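Local coordinates for SnoaL-like domain-containing protein (Methylibium petroleiphilum PM1, PDB 3G16), which is of unknown function but has a cystatin-like fold of the NTF2 clan, whose sheet and helices probably enclose a ligand-binding pocket, at residues A[13-18]-A[108-113]. Sequence-based numbering, arbitrary orientation. Where two conformers were deposited one is given.
Sequences EKVIRT and VEFDRA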
# COMPACT_ATOMS: atom_id res chain seq x y z
N GLU A 13 8.47 11.82 -9.05
CA GLU A 13 7.11 12.34 -9.06
C GLU A 13 6.64 12.60 -10.49
O GLU A 13 5.50 12.32 -10.81
CB GLU A 13 7.03 13.64 -8.27
CG GLU A 13 5.65 14.18 -8.22
CD GLU A 13 5.47 15.33 -7.27
OE1 GLU A 13 6.43 15.60 -6.49
OE2 GLU A 13 4.38 15.96 -7.30
N LYS A 14 7.52 13.13 -11.33
CA LYS A 14 7.17 13.44 -12.71
C LYS A 14 6.79 12.19 -13.48
O LYS A 14 5.79 12.19 -14.22
CB LYS A 14 8.30 14.21 -13.42
CG LYS A 14 8.38 15.64 -12.93
CD LYS A 14 9.65 16.36 -13.38
CE LYS A 14 9.88 17.64 -12.60
NZ LYS A 14 11.21 18.09 -12.66
N VAL A 15 7.56 11.10 -13.32
CA VAL A 15 7.19 9.87 -14.00
C VAL A 15 5.86 9.31 -13.51
O VAL A 15 5.00 8.90 -14.30
CB VAL A 15 8.30 8.82 -13.81
CG1 VAL A 15 7.90 7.44 -14.34
CG2 VAL A 15 9.60 9.29 -14.50
N ILE A 16 5.64 9.34 -12.20
CA ILE A 16 4.39 8.83 -11.64
C ILE A 16 3.19 9.63 -12.13
O ILE A 16 2.17 9.07 -12.56
CB ILE A 16 4.49 8.82 -10.11
CG1 ILE A 16 5.34 7.62 -9.67
CG2 ILE A 16 3.06 8.78 -9.48
CD1 ILE A 16 5.80 7.67 -8.17
N ARG A 17 3.31 10.95 -12.14
CA ARG A 17 2.17 11.72 -12.56
C ARG A 17 1.91 11.56 -14.09
O ARG A 17 0.76 11.59 -14.56
CB ARG A 17 2.35 13.20 -12.19
CG ARG A 17 2.35 13.42 -10.67
CD ARG A 17 2.17 14.92 -10.32
NE ARG A 17 2.21 15.13 -8.88
CZ ARG A 17 1.21 14.95 -8.02
NH1 ARG A 17 -0.02 14.54 -8.41
NH2 ARG A 17 1.43 15.19 -6.74
N THR A 18 3.00 11.44 -14.87
CA THR A 18 2.85 11.21 -16.29
C THR A 18 2.09 9.87 -16.52
O THR A 18 1.26 9.72 -17.38
CB THR A 18 4.19 11.17 -17.02
OG1 THR A 18 4.83 12.44 -16.84
CG2 THR A 18 4.00 10.89 -18.52
N VAL A 108 5.91 1.31 -5.58
CA VAL A 108 6.49 1.52 -6.89
C VAL A 108 7.99 1.48 -6.78
O VAL A 108 8.57 2.25 -5.98
CB VAL A 108 6.04 2.89 -7.45
CG1 VAL A 108 6.63 3.17 -8.83
CG2 VAL A 108 4.52 3.00 -7.52
N GLU A 109 8.65 0.60 -7.53
CA GLU A 109 10.09 0.57 -7.61
C GLU A 109 10.56 1.22 -8.89
O GLU A 109 10.04 0.93 -9.95
CB GLU A 109 10.64 -0.85 -7.59
CG GLU A 109 10.30 -1.66 -6.36
CD GLU A 109 11.02 -2.98 -6.30
OE1 GLU A 109 11.68 -3.38 -7.27
OE2 GLU A 109 10.83 -3.63 -5.24
N PHE A 110 11.59 2.08 -8.77
CA PHE A 110 12.26 2.63 -9.93
C PHE A 110 13.50 1.85 -10.28
O PHE A 110 14.20 1.32 -9.42
CB PHE A 110 12.61 4.10 -9.68
CG PHE A 110 11.44 5.01 -9.84
CD1 PHE A 110 10.51 5.15 -8.80
CD2 PHE A 110 11.20 5.68 -11.01
CE1 PHE A 110 9.42 5.97 -8.96
CE2 PHE A 110 10.11 6.50 -11.15
CZ PHE A 110 9.22 6.63 -10.14
N ASP A 111 13.75 1.81 -11.58
CA ASP A 111 15.04 1.41 -12.14
C ASP A 111 15.91 2.68 -12.10
O ASP A 111 15.69 3.60 -12.87
CB ASP A 111 14.87 0.93 -13.57
CG ASP A 111 16.16 0.67 -14.27
OD1 ASP A 111 17.04 -0.02 -13.71
OD2 ASP A 111 16.34 1.16 -15.38
N ARG A 112 16.90 2.68 -11.23
CA ARG A 112 17.79 3.85 -11.09
C ARG A 112 18.58 4.15 -12.36
O ARG A 112 18.87 5.31 -12.62
CB ARG A 112 18.76 3.65 -9.95
CG ARG A 112 18.14 3.51 -8.57
CD ARG A 112 19.18 2.97 -7.60
NE ARG A 112 18.75 2.80 -6.22
CZ ARG A 112 18.86 3.72 -5.28
NH1 ARG A 112 19.33 4.92 -5.54
NH2 ARG A 112 18.50 3.44 -4.02
N ALA A 113 18.88 3.11 -13.14
CA ALA A 113 19.71 3.25 -14.33
C ALA A 113 18.98 3.95 -15.46
O ALA A 113 19.64 4.42 -16.39
CB ALA A 113 20.20 1.85 -14.79
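V15 and I16 of helix 9-24 pack against the ring edge of F110 of strand 100-111, the two backbones standing 9.7 Å apart from V15 CA to F110 CA and 9.0 Å from I16 CA to V108 CA. This is the helix-on-sheet packing of the cystatin-like (NTF2) fold, with the N-terminal helix laid across the curved sheet. No hydrogen bond joins the segments; the spacing is bridged by apolar side chains. F110 has CG anti to its carbonyl carbon (chi1 -78°), and its side chain, rigid and flat, reaches across to the helix, ring edge first. V15, branched and compact, meets that edge in the ring plane, with CB 4.0 Å from F110 CE2. The longer I16, whose CG1 and CD1 both come against the ring, crosses F110 at about a right angle and also touches I89 of the adjacent strand 86-95 and I75 of strand 71-81 beyond it. L7 and I117 also touch the F110 side chain. Replacing F110 with alanine would probably open a gap beneath the helix and leave V15 and I16 without their shared partner. Apart from this contact, R17 NE and NH2 form an intrahelical salt bridge to E13 OE2, both in the guanidinium plane, NE at 2.8 Å on its anti lone pair. At the ring's far end, I16 CG1 lies 4.0 Å from F110 CZ, near the ring plane.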